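LP04448p (Drosophila melanogaster, PDB 2QK2) probably binds tubulin through its TOG domains, of which this is the second, and acts at microtubule plus ends as a member of the XMAP215 family. Local coordinates at residues A133-I138 and K171-L176; V149-A154 and R193-E198; F156-L161 and L200-K205. All blocks are in the same frame, centred on the assembly; numbering follows the deposited sequence.

Contact 1: A133-I138 and K171-L176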
# COMPACT_ATOMS: atom_id res chain seq x y z
N ALA A 133 -1.51 -7.60 11.14
CA ALA A 133 -1.67 -6.31 11.81
C ALA A 133 -2.68 -5.38 11.14
O ALA A 133 -3.37 -4.62 11.81
CB ALA A 133 -0.32 -5.61 11.91
N GLN A 134 -2.78 -5.46 9.81
CA GLN A 134 -3.68 -4.59 9.07
C GLN A 134 -4.99 -5.23 8.59
O GLN A 134 -5.74 -4.59 7.86
CB GLN A 134 -2.95 -4.02 7.85
CG GLN A 134 -1.63 -3.34 8.16
CD GLN A 134 -1.79 -2.25 9.20
OE1 GLN A 134 -2.73 -1.47 9.14
NE2 GLN A 134 -0.86 -2.20 10.15
N GLN A 135 -5.27 -6.45 9.01
CA GLN A 135 -6.47 -7.14 8.55
C GLN A 135 -7.80 -6.40 8.68
O GLN A 135 -8.61 -6.42 7.75
CB GLN A 135 -6.60 -8.51 9.23
CG GLN A 135 -6.57 -8.47 10.74
CD GLN A 135 -6.72 -9.85 11.34
OE1 GLN A 135 -7.82 -10.40 11.39
NE2 GLN A 135 -5.61 -10.42 11.79
N GLU A 136 -8.04 -5.74 9.81
CA GLU A 136 -9.29 -5.02 9.98
C GLU A 136 -9.48 -3.93 8.93
O GLU A 136 -10.54 -3.84 8.31
CB GLU A 136 -9.38 -4.41 11.38
CG GLU A 136 -9.53 -5.43 12.49
CD GLU A 136 -9.74 -4.78 13.85
OE1 GLU A 136 -10.71 -3.99 14.00
OE2 GLU A 136 -8.94 -5.06 14.77
N SER A 137 -8.46 -3.11 8.73
CA SER A 137 -8.54 -2.04 7.74
C SER A 137 -8.73 -2.61 6.34
O SER A 137 -9.57 -2.14 5.57
CB SER A 137 -7.26 -1.19 7.78
OG SER A 137 -7.10 -0.58 9.05
N ILE A 138 -7.94 -3.63 6.02
CA ILE A 138 -8.01 -4.27 4.71
C ILE A 138 -9.40 -4.84 4.44
O ILE A 138 -10.02 -4.52 3.42
CB ILE A 138 -6.97 -5.41 4.59
CG1 ILE A 138 -5.56 -4.82 4.71
CG2 ILE A 138 -7.14 -6.15 3.27
CD1 ILE A 138 -4.44 -5.85 4.61
N LYS A 171 -4.71 -19.99 10.07
CA LYS A 171 -5.99 -20.45 9.54
C LYS A 171 -7.06 -19.35 9.55
O LYS A 171 -7.71 -19.11 8.54
CB LYS A 171 -6.47 -21.67 10.33
CG LYS A 171 -7.72 -22.32 9.76
CD LYS A 171 -8.08 -23.57 10.56
CE LYS A 171 -9.32 -24.25 10.00
NZ LYS A 171 -9.68 -25.45 10.79
N LYS A 172 -7.24 -18.69 10.69
CA LYS A 172 -8.24 -17.64 10.78
C LYS A 172 -8.07 -16.54 9.73
O LYS A 172 -9.03 -16.18 9.05
CB LYS A 172 -8.24 -17.00 12.17
CG LYS A 172 -9.25 -17.61 13.13
CD LYS A 172 -9.50 -16.69 14.31
CE LYS A 172 -10.58 -17.24 15.23
NZ LYS A 172 -10.93 -16.28 16.32
N LEU A 173 -6.86 -16.01 9.61
CA LEU A 173 -6.60 -14.93 8.65
C LEU A 173 -6.83 -15.40 7.21
O LEU A 173 -7.39 -14.67 6.39
CB LEU A 173 -5.17 -14.41 8.80
CG LEU A 173 -4.79 -13.20 7.93
CD1 LEU A 173 -5.77 -12.06 8.17
CD2 LEU A 173 -3.38 -12.76 8.28
N LEU A 174 -6.40 -16.63 6.92
CA LEU A 174 -6.57 -17.19 5.59
C LEU A 174 -8.06 -17.25 5.25
O LEU A 174 -8.48 -16.85 4.18
CB LEU A 174 -5.97 -18.60 5.52
CG LEU A 174 -6.15 -19.29 4.15
CD1 LEU A 174 -5.36 -18.50 3.11
CD2 LEU A 174 -5.67 -20.74 4.20
N LYS A 175 -8.86 -17.76 6.19
CA LYS A 175 -10.30 -17.86 5.97
C LYS A 175 -10.94 -16.49 5.82
O LYS A 175 -11.78 -16.28 4.94
CB LYS A 175 -10.94 -18.63 7.13
CG LYS A 175 -10.49 -20.08 7.21
CD LYS A 175 -10.78 -20.69 8.57
CE LYS A 175 -12.27 -20.91 8.80
NZ LYS A 175 -12.79 -22.01 7.95
N LEU A 176 -10.56 -15.54 6.68
CA LEU A 176 -11.12 -14.20 6.63
C LEU A 176 -10.81 -13.51 5.29
O LEU A 176 -11.67 -12.90 4.67
CB LEU A 176 -10.56 -13.35 7.78
CG LEU A 176 -10.99 -11.88 7.81
CD1 LEU A 176 -12.49 -11.79 8.06
CD2 LEU A 176 -10.22 -11.15 8.90
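Q135 of helix 131-141 reaches out to L173 and L176 of helix 171-185, two helices of the HEAT-repeat alpha-solenoid of the TOG domain, and its single side chain carries the whole contact from the first segment. It runs at a slant past L173 and at about a right angle to L176. Its CG lies between the backbone N and the carbonyl carbon (chi1 55°), with the chain extended beyond, and this brings the amide to the two leucines. CD1 of L173 is 3.8 Å from Q135 CB and 4.0 Å from both Q135 CD and Q135 NE2, so this one methyl lies against both the root of the glutamine and its amide, with CG standing farther off. L176 CD2 stands 3.5 Å from Q135 OE1. The amide NE2 is turned back to its own helix, where it is hydrogen-bonded to E132 O. L173 also touches E132, and L176 touches V139. Shortened to an alanine, the residue would keep only the CB contact with L173; L176 CD2 would probably face a gap, and E132 O would probably lose its amide partner. Leucine methyls thus meet the aliphatic root and the amide of one glutamine, and no polar bond joins the two segments.

Contact 2: V149-A154 and R193-E198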
# COMPACT_ATOMS: atom_id res chain seq x y z
N VAL A 149 -12.16 1.48 -4.90
CA VAL A 149 -11.50 1.13 -3.64
C VAL A 149 -11.44 -0.38 -3.50
O VAL A 149 -10.39 -0.93 -3.15
CB VAL A 149 -12.24 1.74 -2.43
CG1 VAL A 149 -11.66 1.18 -1.12
CG2 VAL A 149 -12.11 3.27 -2.46
N LYS A 150 -12.56 -1.06 -3.77
CA LYS A 150 -12.59 -2.52 -3.66
C LYS A 150 -11.53 -3.15 -4.55
O LYS A 150 -10.79 -4.04 -4.12
CB LYS A 150 -13.95 -3.08 -4.09
CG LYS A 150 -15.14 -2.72 -3.21
CD LYS A 150 -16.26 -3.71 -3.48
CE LYS A 150 -17.58 -3.29 -2.87
NZ LYS A 150 -18.20 -2.23 -3.71
N SER A 151 -11.46 -2.69 -5.79
CA SER A 151 -10.50 -3.22 -6.74
C SER A 151 -9.06 -2.99 -6.30
O SER A 151 -8.26 -3.93 -6.26
CB SER A 151 -10.71 -2.59 -8.12
OG SER A 151 -9.71 -3.03 -9.02
N GLU A 152 -8.72 -1.75 -5.98
CA GLU A 152 -7.35 -1.43 -5.56
C GLU A 152 -6.99 -2.11 -4.25
O GLU A 152 -5.82 -2.42 -4.01
CB GLU A 152 -7.16 0.09 -5.44
CG GLU A 152 -7.15 0.84 -6.78
CD GLU A 152 -6.00 0.44 -7.70
OE1 GLU A 152 -4.88 0.21 -7.20
OE2 GLU A 152 -6.22 0.38 -8.93
N THR A 153 -7.98 -2.36 -3.40
CA THR A 153 -7.71 -3.04 -2.15
C THR A 153 -7.33 -4.49 -2.47
O THR A 153 -6.37 -5.02 -1.92
CB THR A 153 -8.93 -3.03 -1.20
OG1 THR A 153 -9.27 -1.68 -0.86
CG2 THR A 153 -8.63 -3.80 0.08
N ALA A 154 -8.07 -5.11 -3.38
CA ALA A 154 -7.79 -6.49 -3.77
C ALA A 154 -6.43 -6.58 -4.45
O ALA A 154 -5.69 -7.53 -4.23
CB ALA A 154 -8.88 -7.02 -4.72
N ARG A 193 -14.00 -7.83 -9.84
CA ARG A 193 -13.93 -9.28 -9.97
C ARG A 193 -12.53 -9.71 -10.41
O ARG A 193 -11.95 -10.62 -9.82
CB ARG A 193 -14.98 -9.78 -10.98
CG ARG A 193 -14.81 -11.26 -11.34
CD ARG A 193 -15.96 -11.78 -12.21
NE ARG A 193 -16.21 -10.95 -13.39
CZ ARG A 193 -15.31 -10.69 -14.34
NH1 ARG A 193 -14.08 -11.18 -14.25
NH2 ARG A 193 -15.64 -9.93 -15.37
N ASP A 194 -11.99 -9.06 -11.44
CA ASP A 194 -10.65 -9.42 -11.92
C ASP A 194 -9.60 -9.22 -10.83
O ASP A 194 -8.71 -10.05 -10.67
CB ASP A 194 -10.26 -8.57 -13.14
CG ASP A 194 -11.09 -8.89 -14.37
OD1 ASP A 194 -11.70 -9.98 -14.43
OD2 ASP A 194 -11.12 -8.04 -15.29
N SER A 195 -9.70 -8.11 -10.11
CA SER A 195 -8.75 -7.82 -9.04
C SER A 195 -8.85 -8.87 -7.94
O SER A 195 -7.84 -9.34 -7.42
CB SER A 195 -9.01 -6.42 -8.48
OG SER A 195 -8.78 -5.43 -9.47
N SER A 196 -10.08 -9.26 -7.61
CA SER A 196 -10.28 -10.27 -6.58
C SER A 196 -9.70 -11.61 -7.03
O SER A 196 -9.13 -12.35 -6.22
CB SER A 196 -11.77 -10.44 -6.28
OG SER A 196 -12.33 -9.21 -5.82
N ALA A 197 -9.86 -11.93 -8.31
CA ALA A 197 -9.34 -13.18 -8.85
C ALA A 197 -7.81 -13.17 -8.77
O ALA A 197 -7.20 -14.20 -8.45
CB ALA A 197 -9.78 -13.36 -10.31
N GLU A 198 -7.21 -12.02 -9.05
CA GLU A 198 -5.75 -11.91 -9.01
C GLU A 198 -5.23 -12.13 -7.59
O GLU A 198 -4.22 -12.81 -7.39
CB GLU A 198 -5.30 -10.54 -9.51
CG GLU A 198 -3.80 -10.47 -9.78
CD GLU A 198 -3.38 -9.19 -10.48
OE1 GLU A 198 -4.20 -8.61 -11.22
OE2 GLU A 198 -2.22 -8.78 -10.31
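Two neighbouring helices of the HEAT-repeat array, 147-161 and 190-207, meet here through S151 and A154 on one and S195 and S196 on the other. The segments run nearly parallel, crossing at 17° with axes 8.1 Å apart at closest approach. Small residues let the backbones come this near: the CA atoms of S151 and S195 are 5.4 Å apart. The two serines join tip to tip, S151 OG and S195 OG lying 2.6 Å from each other in a buried hydrogen bond in which either hydroxyl could be the donor. A chi1 of -64° sets S195 OG beside its own backbone N, where it reaches both S151 OG and, one turn earlier, T191 O, to which it is also hydrogen-bonded; the bridge is thereby tied to the backbone of its own helix. S195 CB settles 3.4 Å from S151 O, close beside the backbone of the first helix. One turn further along, A154 CB points at the second helix and rests against its main chain, 3.7 Å from S195 O and 3.8 Å from S196 N. The same alanine touches L181 of helix 171-185, which packs against both helices. S196 turns its hydroxyl to that helix as well, where T184 OG1 is its hydrogen-bonding partner. Such almost parallel stacking of helices that are neighbours in space, with helix 171-185 between them in the chain, fits the layers of a HEAT-repeat alpha-solenoid, the fold of TOG domains.

Contact 3: F156-L161 and L200-K205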
# COMPACT_ATOMS: atom_id res chain seq x y z
N PHE A 156 -3.96 -4.57 -3.94
CA PHE A 156 -2.97 -4.32 -2.89
C PHE A 156 -2.65 -5.65 -2.21
O PHE A 156 -1.49 -5.97 -1.95
CB PHE A 156 -3.52 -3.32 -1.86
CG PHE A 156 -2.80 -3.36 -0.53
CD1 PHE A 156 -1.45 -3.04 -0.45
CD2 PHE A 156 -3.47 -3.73 0.63
CE1 PHE A 156 -0.77 -3.08 0.77
CE2 PHE A 156 -2.80 -3.78 1.86
CZ PHE A 156 -1.45 -3.45 1.92
N ILE A 157 -3.68 -6.43 -1.92
CA ILE A 157 -3.51 -7.74 -1.29
C ILE A 157 -2.67 -8.67 -2.18
O ILE A 157 -1.79 -9.39 -1.69
CB ILE A 157 -4.89 -8.38 -1.00
CG1 ILE A 157 -5.62 -7.56 0.07
CG2 ILE A 157 -4.72 -9.83 -0.55
CD1 ILE A 157 -7.05 -8.00 0.31
N ALA A 158 -2.93 -8.63 -3.48
CA ALA A 158 -2.19 -9.46 -4.43
C ALA A 158 -0.70 -9.12 -4.40
O ALA A 158 0.15 -10.00 -4.26
CB ALA A 158 -2.74 -9.28 -5.84
N ARG A 159 -0.38 -7.83 -4.54
CA ARG A 159 1.02 -7.41 -4.52
C ARG A 159 1.65 -7.73 -3.16
O ARG A 159 2.78 -8.21 -3.09
CB ARG A 159 1.14 -5.92 -4.83
CG ARG A 159 0.64 -5.52 -6.21
CD ARG A 159 1.07 -4.09 -6.58
NE ARG A 159 0.65 -3.10 -5.58
CZ ARG A 159 -0.57 -2.58 -5.49
NH1 ARG A 159 -1.53 -2.92 -6.34
NH2 ARG A 159 -0.83 -1.70 -4.52
N ALA A 160 0.90 -7.49 -2.09
CA ALA A 160 1.40 -7.76 -0.74
C ALA A 160 1.77 -9.25 -0.56
O ALA A 160 2.83 -9.59 -0.03
CB ALA A 160 0.35 -7.36 0.30
N LEU A 161 0.88 -10.13 -1.01
CA LEU A 161 1.09 -11.56 -0.89
C LEU A 161 2.36 -12.06 -1.56
O LEU A 161 2.99 -13.01 -1.09
CB LEU A 161 -0.14 -12.32 -1.43
CG LEU A 161 -1.40 -12.20 -0.56
CD1 LEU A 161 -2.60 -12.79 -1.30
CD2 LEU A 161 -1.18 -12.93 0.76
N LEU A 200 -6.81 -13.79 -5.16
CA LEU A 200 -7.08 -15.18 -4.80
C LEU A 200 -6.05 -16.11 -5.43
O LEU A 200 -5.56 -17.04 -4.77
CB LEU A 200 -8.48 -15.57 -5.27
CG LEU A 200 -9.66 -15.66 -4.29
CD1 LEU A 200 -9.25 -15.29 -2.87
CD2 LEU A 200 -10.78 -14.78 -4.79
N GLY A 201 -5.72 -15.87 -6.69
CA GLY A 201 -4.74 -16.71 -7.37
C GLY A 201 -3.37 -16.59 -6.72
O GLY A 201 -2.64 -17.57 -6.59
N THR A 202 -3.02 -15.37 -6.31
CA THR A 202 -1.73 -15.16 -5.68
C THR A 202 -1.73 -15.86 -4.33
O THR A 202 -0.72 -16.45 -3.93
CB THR A 202 -1.45 -13.65 -5.49
OG1 THR A 202 -1.59 -12.98 -6.76
CG2 THR A 202 -0.04 -13.42 -4.97
N LEU A 203 -2.86 -15.82 -3.64
CA LEU A 203 -2.99 -16.47 -2.35
C LEU A 203 -2.74 -17.98 -2.47
O LEU A 203 -2.11 -18.57 -1.60
CB LEU A 203 -4.37 -16.23 -1.75
CG LEU A 203 -4.61 -16.86 -0.38
CD1 LEU A 203 -3.64 -16.27 0.64
CD2 LEU A 203 -6.05 -16.62 0.05
N ILE A 204 -3.26 -18.59 -3.54
CA ILE A 204 -3.07 -20.02 -3.75
C ILE A 204 -1.60 -20.30 -4.08
O ILE A 204 -1.02 -21.28 -3.61
CB ILE A 204 -3.95 -20.54 -4.93
CG1 ILE A 204 -5.44 -20.33 -4.61
CG2 ILE A 204 -3.68 -22.02 -5.15
CD1 ILE A 204 -6.36 -20.81 -5.73
N LYS A 205 -1.02 -19.42 -4.89
CA LYS A 205 0.39 -19.54 -5.27
C LYS A 205 1.26 -19.58 -4.01
O LYS A 205 2.21 -20.36 -3.93
CB LYS A 205 0.81 -18.34 -6.12
CG LYS A 205 1.43 -18.70 -7.45
CD LYS A 205 2.73 -19.46 -7.29
CE LYS A 205 3.11 -20.18 -8.58
NZ LYS A 205 2.98 -19.32 -9.80
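L161, in the last turn of helix 147-161, packs against T202 and L203 of helix 190-207. Its CB meets the methyl of T202, L161 CB to T202 CG2 being 3.7 Å. From there CG swings to lie beside the backbone N and anti to the carbonyl carbon (chi1 -70°), and the chain forks over L203. One branch, L161 CD1, comes down on the second helix itself, 3.8 Å from L203 N and 3.9 Å from L203 CB. The other, L161 CD2, lies 4.1 Å from L203 CD1, and the two leucine side chains pass at a slant. T202 lies beside the root of L161 and also reaches A158: its CG2 is 3.5 Å from A158 O, and its hydroxyl OG1 faces A158 CB while hydrogen-bonded to E198 O one turn back. L203 continues into L174 and T178 of helix 171-185. The axes of segments 156-161 and 200-205 come within 8.7 Å and cross at 19°, near-parallel helix packing inside the HEAT-repeat alpha-solenoid of the TOG domain. With T202 OG1 engaged within its own helix, the threonine presents its methyl to L161; the buried contact consists of methyl and methylene groups packed on each other and on the backbone, with no polar bond between the two segments.

Contacts 2 and 3 are successive stretches of one interface between helices 147-161 and 190-207: their centres lie about 10 Å apart, and E198 O of contact 2 is 4.1 Å from A158 CB of contact 3. Serine and alanine give way to leucine and threonine along it, and the axis spacing grows from 8.1 to 8.7 Å. Contact 1, its centre about 13 Å from that of contact 3, joins helix 131-141, which packs on 147-161, to helix 171-185, which packs on both helices of the pair. I138 CG2 meets I157 CD1 at 3.5 Å, and L174 CD1 meets L203 CD2 at 3.7 Å. Together the three knit four helices of the TOG domain into a continuous layered stack.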